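Local coordinates for putative two-component sensor histidine kinase protein (Sinorhizobium meliloti, PDB 3HCY) that probably acts as a sensor histidine kinase, autophosphorylating from ATP in response to a signal, here represented by its GAF domain alone, at residues A[25-30]-A[35-40]. Sequence-based numbering, arbitrary orientation.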
ATOM      1  N   SER A  25      10.455  -6.955   7.204  1.00 18.34           N
ATOM      2  CA  SER A  25      10.685  -8.003   6.203  1.00 18.79           C
ATOM      3  C   SER A  25       9.408  -8.449   5.510  1.00 18.86           C
ATOM      4  O   SER A  25       8.303  -8.213   6.032  1.00 18.88           O
ATOM      5  CB  SER A  25      11.267  -9.202   6.903  1.00 19.20           C
ATOM      6  OG  SER A  25      10.383  -9.636   7.945  1.00 20.08           O
ATOM      7  N   ILE A  26       9.558  -9.118   4.360  1.00 18.37           N
ATOM      8  CA  ILE A  26       8.409  -9.777   3.692  1.00 17.78           C
ATOM      9  C   ILE A  26       8.764 -11.238   3.477  1.00 18.30           C
ATOM     10  O   ILE A  26       9.883 -11.540   3.042  1.00 18.09           O
ATOM     11  CB  ILE A  26       8.025  -9.123   2.314  1.00 17.53           C
ATOM     12  CG1 ILE A  26       7.793  -7.593   2.490  1.00 17.93           C
ATOM     13  CG2 ILE A  26       6.810  -9.848   1.699  1.00 13.19           C
ATOM     14  CD1 ILE A  26       8.014  -6.651   1.274  1.00 14.77           C
ATOM     15  N   LEU A  27       7.834 -12.143   3.791  1.00 18.16           N
ATOM     16  CA  LEU A  27       8.069 -13.553   3.548  1.00 18.01           C
ATOM     17  C   LEU A  27       6.859 -14.117   2.798  1.00 17.80           C
ATOM     18  O   LEU A  27       5.707 -13.723   3.011  1.00 17.04           O
ATOM     19  CB  LEU A  27       8.351 -14.333   4.870  1.00 17.99           C
ATOM     20  CG  LEU A  27       9.406 -13.834   5.900  1.00 18.49           C
ATOM     21  CD1 LEU A  27       8.967 -12.512   6.621  1.00 20.43           C
ATOM     22  CD2 LEU A  27       9.803 -14.848   6.961  1.00 12.18           C
ATOM     23  N   LEU A  28       7.133 -15.088   1.947  1.00 17.82           N
ATOM     24  CA  LEU A  28       6.094 -15.722   1.136  1.00 18.12           C
ATOM     25  C   LEU A  28       6.224 -17.256   1.195  1.00 18.17           C
ATOM     26  O   LEU A  28       7.304 -17.784   1.438  1.00 18.37           O
ATOM     27  CB  LEU A  28       6.205 -15.212  -0.335  1.00 18.23           C
ATOM     28  CG  LEU A  28       5.729 -13.767  -0.599  1.00 15.77           C
ATOM     29  CD1 LEU A  28       5.774 -13.482  -2.043  1.00 14.16           C
ATOM     30  CD2 LEU A  28       4.329 -13.562  -0.072  1.00 12.89           C
ATOM     31  N   PHE A  29       5.125 -17.975   1.015  1.00 18.03           N
ATOM     32  CA  PHE A  29       5.210 -19.426   0.934  1.00 18.26           C
ATOM     33  C   PHE A  29       5.915 -19.851  -0.297  1.00 18.03           C
ATOM     34  O   PHE A  29       5.876 -19.149  -1.308  1.00 18.58           O
ATOM     35  CB  PHE A  29       3.855 -20.095   0.922  1.00 18.06           C
ATOM     36  CG  PHE A  29       3.272 -20.215   2.280  1.00 20.56           C
ATOM     37  CD1 PHE A  29       3.990 -20.849   3.287  1.00 22.30           C
ATOM     38  CD2 PHE A  29       2.038 -19.674   2.573  1.00 20.15           C
ATOM     39  CE1 PHE A  29       3.489 -20.938   4.538  1.00 22.17           C
ATOM     40  CE2 PHE A  29       1.538 -19.776   3.807  1.00 21.13           C
ATOM     41  CZ  PHE A  29       2.267 -20.403   4.805  1.00 22.47           C
ATOM     42  N   ASP A  30       6.570 -21.005  -0.184  1.00 17.35           N
ATOM     43  CA  ASP A  30       7.279 -21.620  -1.267  1.00 16.27           C
ATOM     44  C   ASP A  30       6.560 -22.928  -1.535  1.00 15.74           C
ATOM     45  O   ASP A  30       5.629 -23.288  -0.827  1.00 16.24           O
ATOM     46  CB  ASP A  30       8.770 -21.786  -0.896  1.00 16.23           C
ATOM     47  CG  ASP A  30       9.032 -22.993  -0.087  1.00 15.61           C
ATOM     48  OD1 ASP A  30       8.101 -23.795   0.053  1.00 14.65           O
ATOM     49  OD2 ASP A  30      10.159 -23.146   0.419  1.00 17.15           O
ATOM     50  N   MET A  35       7.699 -20.960   4.657  1.00 19.49           N
ATOM     51  CA  MET A  35       7.807 -19.472   4.527  1.00 19.75           C
ATOM     52  C   MET A  35       9.222 -19.053   4.298  1.00 20.20           C
ATOM     53  O   MET A  35      10.120 -19.589   4.909  1.00 21.25           O
ATOM     54  CB  MET A  35       7.300 -18.767   5.782  1.00 19.24           C
ATOM     55  CG  MET A  35       5.772 -18.683   5.833  1.00 20.56           C
ATOM     56  SD  MET A  35       5.038 -17.055   5.708  1.00 16.87           S
ATOM     57  CE  MET A  35       5.927 -16.549   4.288  1.00 21.14           C
ATOM     58  N   ARG A  36       9.408 -18.064   3.451  1.00 21.06           N
ATOM     59  CA  ARG A  36      10.723 -17.643   2.980  1.00 21.66           C
ATOM     60  C   ARG A  36      10.828 -16.130   2.805  1.00 21.82           C
ATOM     61  O   ARG A  36      10.032 -15.530   2.077  1.00 22.89           O
ATOM     62  CB  ARG A  36      10.988 -18.247   1.603  1.00 21.59           C
ATOM     63  CG  ARG A  36      11.062 -19.715   1.621  1.00 23.74           C
ATOM     64  CD  ARG A  36      12.181 -20.273   0.757  1.00 26.03           C
ATOM     65  NE  ARG A  36      12.450 -21.676   1.133  1.00 27.12           N
ATOM     66  CZ  ARG A  36      13.157 -22.054   2.193  1.00 26.41           C
ATOM     67  NH1 ARG A  36      13.669 -21.142   2.975  1.00 27.81           N
ATOM     68  NH2 ARG A  36      13.360 -23.338   2.476  1.00 27.58           N
ATOM     69  N   PHE A  37      11.843 -15.526   3.401  1.00 21.26           N
ATOM     70  CA  PHE A  37      12.163 -14.122   3.116  1.00 20.95           C
ATOM     71  C   PHE A  37      12.286 -13.914   1.621  1.00 20.15           C
ATOM     72  O   PHE A  37      12.755 -14.817   0.989  1.00 20.81           O
ATOM     73  CB  PHE A  37      13.439 -13.704   3.843  1.00 20.75           C
ATOM     74  CG  PHE A  37      13.287 -13.769   5.346  1.00 21.46           C
ATOM     75  CD1 PHE A  37      12.856 -12.652   6.059  1.00 24.09           C
ATOM     76  CD2 PHE A  37      13.485 -14.949   6.020  1.00 19.69           C
ATOM     77  CE1 PHE A  37      12.676 -12.699   7.437  1.00 25.80           C
ATOM     78  CE2 PHE A  37      13.306 -15.025   7.378  1.00 24.02           C
ATOM     79  CZ  PHE A  37      12.900 -13.895   8.108  1.00 27.02           C
ATOM     80  N   VAL A  38      11.718 -12.810   1.100  1.00 18.75           N
ATOM     81  CA  VAL A  38      11.869 -12.315  -0.259  1.00 17.55           C
ATOM     82  C   VAL A  38      12.401 -10.875  -0.236  1.00 17.46           C
ATOM     83  O   VAL A  38      12.811 -10.310  -1.267  1.00 16.43           O
ATOM     84  CB  VAL A  38      10.506 -12.302  -1.012  1.00 18.53           C
ATOM     85  CG1 VAL A  38       9.686 -13.618  -0.750  1.00 17.04           C
ATOM     86  CG2 VAL A  38       9.679 -11.046  -0.658  1.00 16.39           C
ATOM     87  N   ALA A  39      12.405 -10.260   0.949  1.00 17.28           N
ATOM     88  CA  ALA A  39      12.954  -8.903   1.104  1.00 17.11           C
ATOM     89  C   ALA A  39      13.054  -8.534   2.554  1.00 16.45           C
ATOM     90  O   ALA A  39      12.272  -9.069   3.370  1.00 16.57           O
ATOM     91  CB  ALA A  39      12.070  -7.845   0.353  1.00 17.54           C
ATOM     92  N   ALA A  40      13.972  -7.609   2.882  1.00 15.82           N
ATOM     93  CA  ALA A  40      14.209  -7.270   4.290  1.00 16.00           C
ATOM     94  C   ALA A  40      15.110  -6.087   4.510  1.00 16.86           C
ATOM     95  O   ALA A  40      15.960  -5.799   3.695  1.00 17.42           O
ATOM     96  CB  ALA A  40      14.761  -8.499   5.044  1.00 15.24           C
TER
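L27 lays its CD2 methyl over one face of the F37 ring, 3.4 Å from the ring centroid and 12° off its normal, a CH-pi contact between side chains lying side by side. The CB of S25 meets the same ring at its edge, in plane. On the sheet face of L27 and F37, the SD of M35 sits over the F29 ring, 4.5 Å from its centroid: a Met-aromatic contact, with CG anti to the carbonyl carbon (chi1 -79°) and a bend at chi2 bringing the sulfur across the ring. The hairpin also illustrates the classic beta bulge, V38 and A39 both standing opposite I26. V38 N donates to I26 O at 3.0 Å, while I26 N reaches A39 O at 2.9 Å, both nearly straight; past the bulge, L28 and R36 exchange two backbone bonds. Where the chain turns a corner, V38 rests its CG2 3.9 Å from I26 CG2 and packs its CG1 on L28, both residues of the opposite sheet face from L27. Near the turn, R36 NE forms a salt bridge with D30 OD2 at 2.8 Å, a bent bond using the oxygen's anti lone pair but tilted from the guanidinium plane; D30 OD1 accepts from T34 N. In the GAF-domain sheet, outermost strand 35-41 pairs with 23-29, then comes 104-112, where Y111 OH bonds S25 OG; helix 5-19 packs against L28, V38 and A39, helix 45-50 against F37 and A40.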